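Local atomic coordinates of shikimate 5-dehydrogenase (Mycobacterium fortuitum subsp. fortuitum DSM 46621, PDB entry 4XIJ), a protein that probably catalyses the reversible NADP-dependent interconversion of 3-dehydroshikimate and shikimate, the fourth of seven steps towards chorismate. Residues Arg218-Tyr224 with Glu241-Leu246; Asn112-Val118 with Ala140-Ala144. All blocks are in the same frame, centred on the assembly; numbering follows the deposited sequence.

Overall arrangement
Contact 2 joins helix 114-122, which leaves the mixed sheet of the N-terminal substrate-binding domain, to helix 138-147, which follows strand 128-132 of the parallel sheet in the Rossmann-type domain that probably binds NADP. Contact 1 lies at one border of that parallel sheet, where strand 218-221 pairs with the outermost strand 241-243. The two centres are 14 Å apart, and the contacts meet directly: Leu220 CD2 packs on Val118 CA at 4.1 Å. A sulfate, probably from the crystallisation liquor, lies about 3 Å from the Asp114 side chain; a sulfate is also about 6 Å from that of Tyr224, without touching it. Such ions can mark a pocket, although none identifies a substrate here.

Contact 1: residues Arg218-Tyr224 with Glu241-Leu246; sequences RVLDAIY and EAINGL
Glu241 OE1 receives two N-H groups from one guanidinium, a salt bridge made by side chains that run side by side from neighbouring strands. Arg218 NE donates to Glu241 OE1 at 2.9 Å and 157°, with OE1 near the guanidinium plane; the second bond, from NH2, is weak. The carboxylate is strongly turned against the guanidinium, and NE reaches OE1 from the anti side but well out of the carboxylate plane. A bend at chi3 brings the arginine's end back towards Glu241, whose own chain is extended, and NH2 also bonds to Leu122 O.

From here the backbones run in parallel register. Val219 N donates to Glu241 O, Ile243 N to Val219 O, and Asp221 N to Ile243 O at 2.8 Å, the donors and acceptors alternating between the strands. The strand directions are nearly parallel. Helix 230-237 makes the connection between them, completing a beta-alpha-beta unit at the border of the Rossmann-type sheet, and its Leu231 and Val235 pack on Val219. On the face carrying Arg218 and Glu241, Leu220 CD1 meets Ile243 CG2 at 3.7 Å.

Beyond the strands, Asp221 forms an Asx turn: OD1 accepts Ile223 N from above the carboxylate plane, while OD2 bonds to Thr229 OG1. On the other segment Asn244 OD1 caps the start of helix 246-261 by accepting Leu246 N at 3.0 Å. The backbones stay close at Gly245, whose CA lies 3.3 Å from Ala222 O in a CA-H...O contact. Tyr224 CG sits between its backbone N and carbonyl carbon (chi1 57°), which directs the ring across Leu246. Leu246 CD2 then stands over the centre of the Tyr224 ring, 3.6 Å from the centroid and 13° from the normal, a CH-pi contact on one face.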
loop_
_atom_site.group_PDB
_atom_site.type_symbol
_atom_site.label_atom_id
_atom_site.label_comp_id
_atom_site.label_asym_id
_atom_site.label_seq_id
_atom_site.Cartn_x
_atom_site.Cartn_y
_atom_site.Cartn_z
ATOM N N ARG A 218 -3.444 -17.788 -5.514
ATOM C CA ARG A 218 -2.386 -16.821 -5.243
ATOM C C ARG A 218 -2.892 -15.877 -4.182
ATOM O O ARG A 218 -3.948 -15.270 -4.315
ATOM C CB ARG A 218 -2.006 -16.089 -6.516
ATOM C CG ARG A 218 -1.573 -17.080 -7.568
ATOM C CD ARG A 218 -1.028 -16.373 -8.791
ATOM N NE ARG A 218 0.214 -15.639 -8.535
ATOM C CZ ARG A 218 0.331 -14.316 -8.581
ATOM N NH1 ARG A 218 -0.731 -13.587 -8.868
ATOM N NH2 ARG A 218 1.513 -13.740 -8.342
ATOM N N VAL A 219 -2.155 -15.760 -3.094
ATOM C CA VAL A 219 -2.566 -14.942 -1.962
ATOM C C VAL A 219 -1.452 -13.978 -1.575
ATOM O O VAL A 219 -0.324 -14.417 -1.299
ATOM C CB VAL A 219 -2.949 -15.826 -0.745
ATOM C CG1 VAL A 219 -3.283 -14.924 0.454
ATOM C CG2 VAL A 219 -4.145 -16.726 -1.141
ATOM N N LEU A 220 -1.764 -12.681 -1.597
ATOM C CA LEU A 220 -0.916 -11.630 -1.060
ATOM C C LEU A 220 -1.356 -11.376 0.374
ATOM O O LEU A 220 -2.483 -10.948 0.619
ATOM C CB LEU A 220 -1.008 -10.359 -1.924
ATOM C CG LEU A 220 -0.319 -9.133 -1.358
ATOM C CD1 LEU A 220 1.177 -9.392 -1.271
ATOM C CD2 LEU A 220 -0.611 -7.952 -2.304
ATOM N N ASP A 221 -0.464 -11.704 1.311
ATOM C CA ASP A 221 -0.705 -11.489 2.717
ATOM C C ASP A 221 0.031 -10.199 3.125
ATOM O O ASP A 221 1.244 -10.099 2.955
ATOM C CB ASP A 221 -0.179 -12.698 3.505
ATOM C CG ASP A 221 -0.580 -12.689 4.954
ATOM O OD1 ASP A 221 -1.129 -11.694 5.455
ATOM O OD2 ASP A 221 -0.398 -13.738 5.597
ATOM N N ALA A 222 -0.696 -9.216 3.648
ATOM C CA ALA A 222 -0.090 -7.966 4.091
ATOM C C ALA A 222 0.895 -8.193 5.245
ATOM O O ALA A 222 1.800 -7.375 5.464
ATOM C CB ALA A 222 -1.165 -6.978 4.515
ATOM N N ILE A 223 0.712 -9.281 5.984
ATOM C CA ILE A 223 1.597 -9.589 7.100
ATOM C C ILE A 223 2.915 -10.147 6.598
ATOM O O ILE A 223 2.941 -10.893 5.590
ATOM C CB ILE A 223 0.921 -10.594 8.053
ATOM C CG1 ILE A 223 -0.435 -10.039 8.518
ATOM C CG2 ILE A 223 1.835 -10.935 9.209
ATOM C CD1 ILE A 223 -0.345 -8.695 9.223
ATOM N N TYR A 224 4.015 -9.800 7.276
ATOM C CA TYR A 224 5.292 -10.404 6.889
ATOM C C TYR A 224 6.121 -10.875 8.058
ATOM O O TYR A 224 7.198 -11.448 7.862
ATOM C CB TYR A 224 6.101 -9.428 6.035
ATOM C CG TYR A 224 6.387 -8.088 6.665
ATOM C CD1 TYR A 224 7.493 -7.914 7.505
ATOM C CD2 TYR A 224 5.596 -6.979 6.381
ATOM C CE1 TYR A 224 7.792 -6.690 8.040
ATOM C CE2 TYR A 224 5.897 -5.739 6.928
ATOM C CZ TYR A 224 6.981 -5.604 7.764
ATOM O OH TYR A 224 7.289 -4.362 8.308
ATOM N N GLU A 241 0.502 -20.150 -4.250
ATOM C CA GLU A 241 1.584 -19.208 -4.022
ATOM C C GLU A 241 1.184 -18.192 -2.979
ATOM O O GLU A 241 0.096 -17.594 -3.072
ATOM C CB GLU A 241 1.934 -18.478 -5.331
ATOM C CG GLU A 241 3.091 -17.477 -5.120
ATOM C CD GLU A 241 3.409 -16.623 -6.335
ATOM O OE1 GLU A 241 2.637 -16.665 -7.321
ATOM O OE2 GLU A 241 4.437 -15.913 -6.288
ATOM N N ALA A 242 2.062 -17.965 -2.014
ATOM C CA ALA A 242 1.841 -16.964 -0.992
ATOM C C ALA A 242 2.947 -15.922 -1.116
ATOM O O ALA A 242 4.137 -16.261 -1.224
ATOM C CB ALA A 242 1.851 -17.601 0.426
ATOM N N ILE A 243 2.551 -14.659 -1.108
ATOM C CA ILE A 243 3.457 -13.511 -1.200
ATOM C C ILE A 243 3.290 -12.677 0.066
ATOM O O ILE A 243 2.135 -12.473 0.499
ATOM C CB ILE A 243 3.101 -12.642 -2.410
ATOM C CG1 ILE A 243 3.193 -13.467 -3.694
ATOM C CG2 ILE A 243 4.013 -11.420 -2.524
ATOM C CD1 ILE A 243 2.295 -12.959 -4.769
ATOM N N ASN A 244 4.379 -12.208 0.689
ATOM C CA ASN A 244 4.143 -11.429 1.927
ATOM C C ASN A 244 4.237 -9.923 1.795
ATOM O O ASN A 244 4.594 -9.392 0.746
ATOM C CB ASN A 244 5.044 -11.899 3.085
ATOM C CG ASN A 244 6.526 -11.565 2.936
ATOM O OD1 ASN A 244 6.902 -10.491 2.511
ATOM N ND2 ASN A 244 7.357 -12.462 3.432
ATOM N N GLY A 245 3.890 -9.236 2.890
ATOM C CA GLY A 245 3.744 -7.797 2.863
ATOM C C GLY A 245 5.009 -7.027 2.585
ATOM O O GLY A 245 4.912 -5.862 2.224
ATOM N N LEU A 246 6.186 -7.636 2.741
ATOM C CA LEU A 246 7.417 -6.900 2.363
ATOM C C LEU A 246 7.359 -6.520 0.888
ATOM O O LEU A 246 7.918 -5.490 0.491
ATOM C CB LEU A 246 8.699 -7.698 2.637
ATOM C CG LEU A 246 8.982 -7.836 4.129
ATOM C CD1 LEU A 246 10.149 -8.824 4.261
ATOM C CD2 LEU A 246 9.308 -6.462 4.799
#

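Contact 2: residues Asn112-Val118 with Ala140-Ala144; sequences NTDVDGV and AAVVA
Asn112 approaches Ala140 through OD1, which lies 4.4 Å from Ala140 CB, a loose contact. Asn112 OD1 accepts Val115 N at 3.3 Å, capping helix 114-122, with the donor tilted 21° from the carbonyl plane. Asn112 ND2 bonds to Ser96 O, so both ends of the amide are held.

Asp114 touches the other helix through its methylene: CB meets Ala140 CB at 3.8 Å. Its carboxylate is engaged elsewhere, with OD2 in a salt bridge to Lys77 and OD1 close to a bound sulfate.

Val115 divides its two branches along helix 138-147. With CG1 anti to the backbone N (chi1 169°), Val115 CG1 lies 4.0 Å from Ala144 CA, while Val115 CG2 meets Val143 CG1 at 4.0 Å. Val94 of helix 89-94 packs on both valines and extends this apolar patch. One turn on, Val118 presents CB and CG1 to Ala144 CB, each at 3.5 Å, and its CG2 brushes the backbone at Ala141.

The two short helical segments approach to 8.3 Å between axes and cross at -61°. Ala140 and Ala144, one turn apart and both directed at helix 114-122, suit such close spacing: Ala144 CB comes within 3.5 Å of Val115 O. The packing thus ties the helix after strand 108-111 to the helix that begins at the end of the probable GxGxxA motif (Gly133, Gly135, Ala138). No hydrogen bond spans the two segments, which implies that van der Waals packing of methyl and methylene groups carries this contact, while the polar ends of Asn112 and Asp114 find their partners elsewhere.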
loop_
_atom_site.group_PDB
_atom_site.type_symbol
_atom_site.label_atom_id
_atom_site.label_comp_id
_atom_site.label_asym_id
_atom_site.label_seq_id
_atom_site.Cartn_x
_atom_site.Cartn_y
_atom_site.Cartn_z
ATOM N N ASN A 112 -1.106 8.093 -4.208
ATOM C CA ASN A 112 -1.231 6.934 -3.338
ATOM C C ASN A 112 -0.461 5.755 -3.917
ATOM O O ASN A 112 -0.923 5.124 -4.857
ATOM C CB ASN A 112 -2.720 6.575 -3.121
ATOM C CG ASN A 112 -2.873 5.546 -2.031
ATOM O OD1 ASN A 112 -2.261 4.461 -2.133
ATOM N ND2 ASN A 112 -3.641 5.866 -0.957
ATOM N N THR A 113 0.736 5.480 -3.385
ATOM C CA THR A 113 1.490 4.368 -3.916
ATOM C C THR A 113 1.232 3.068 -3.151
ATOM O O THR A 113 1.792 2.039 -3.504
ATOM C CB THR A 113 3.001 4.646 -3.937
ATOM O OG1 THR A 113 3.510 4.635 -2.582
ATOM C CG2 THR A 113 3.294 5.970 -4.661
ATOM N N ASP A 114 0.330 3.090 -2.148
ATOM C CA ASP A 114 -0.155 1.828 -1.564
ATOM C C ASP A 114 -0.824 1.007 -2.686
ATOM O O ASP A 114 -0.784 -0.237 -2.659
ATOM C CB ASP A 114 -1.113 2.077 -0.384
ATOM C CG ASP A 114 -0.424 2.736 0.772
ATOM O OD1 ASP A 114 0.693 2.327 1.102
ATOM O OD2 ASP A 114 -0.978 3.661 1.372
ATOM N N VAL A 115 -1.419 1.691 -3.673
ATOM C CA VAL A 115 -1.970 0.996 -4.822
ATOM C C VAL A 115 -0.874 0.183 -5.557
ATOM O O VAL A 115 -1.076 -1.001 -5.924
ATOM C CB VAL A 115 -2.658 1.994 -5.767
ATOM C CG1 VAL A 115 -2.984 1.330 -7.048
ATOM C CG2 VAL A 115 -3.936 2.544 -5.078
ATOM N N ASP A 116 0.297 0.805 -5.773
ATOM C CA ASP A 116 1.411 0.105 -6.394
ATOM C C ASP A 116 1.893 -1.052 -5.529
ATOM O O ASP A 116 2.406 -2.056 -6.053
ATOM C CB ASP A 116 2.636 1.017 -6.580
ATOM C CG ASP A 116 2.384 2.199 -7.465
ATOM O OD1 ASP A 116 1.941 2.013 -8.582
ATOM O OD2 ASP A 116 2.612 3.324 -7.019
ATOM N N GLY A 117 1.826 -0.891 -4.201
ATOM C CA GLY A 117 2.179 -1.993 -3.323
ATOM C C GLY A 117 1.446 -3.276 -3.715
ATOM O O GLY A 117 2.048 -4.370 -3.802
ATOM N N VAL A 118 0.144 -3.159 -3.962
ATOM C CA VAL A 118 -0.634 -4.345 -4.266
ATOM C C VAL A 118 -0.494 -4.713 -5.747
ATOM O O VAL A 118 -0.302 -5.901 -6.060
ATOM C CB VAL A 118 -2.110 -4.102 -3.901
ATOM C CG1 VAL A 118 -3.039 -5.243 -4.425
ATOM C CG2 VAL A 118 -2.248 -3.939 -2.412
ATOM N N ALA A 140 -7.220 0.834 -0.572
ATOM C CA ALA A 140 -6.148 0.746 -1.545
ATOM C C ALA A 140 -6.117 -0.605 -2.240
ATOM O O ALA A 140 -5.784 -0.685 -3.449
ATOM C CB ALA A 140 -4.778 1.032 -0.885
ATOM N N ALA A 141 -6.405 -1.678 -1.477
ATOM C CA ALA A 141 -6.451 -3.008 -2.071
ATOM C C ALA A 141 -7.558 -3.080 -3.153
ATOM O O ALA A 141 -7.334 -3.639 -4.228
ATOM C CB ALA A 141 -6.672 -4.075 -0.999
ATOM N N VAL A 142 -8.739 -2.520 -2.884
ATOM C CA VAL A 142 -9.845 -2.536 -3.853
ATOM C C VAL A 142 -9.463 -1.784 -5.136
ATOM O O VAL A 142 -9.641 -2.304 -6.241
ATOM C CB VAL A 142 -11.119 -1.932 -3.252
ATOM C CG1 VAL A 142 -12.213 -1.715 -4.349
ATOM C CG2 VAL A 142 -11.663 -2.861 -2.128
ATOM N N VAL A 143 -8.893 -0.576 -4.983
ATOM C CA VAL A 143 -8.547 0.227 -6.155
ATOM C C VAL A 143 -7.429 -0.496 -6.942
ATOM O O VAL A 143 -7.521 -0.576 -8.150
ATOM C CB VAL A 143 -8.129 1.641 -5.736
ATOM C CG1 VAL A 143 -7.475 2.423 -6.883
ATOM C CG2 VAL A 143 -9.354 2.436 -5.173
ATOM N N ALA A 144 -6.452 -1.077 -6.244
ATOM C CA ALA A 144 -5.419 -1.844 -6.923
ATOM C C ALA A 144 -5.983 -3.014 -7.692
ATOM O O ALA A 144 -5.561 -3.266 -8.828
ATOM C CB ALA A 144 -4.367 -2.327 -5.919
#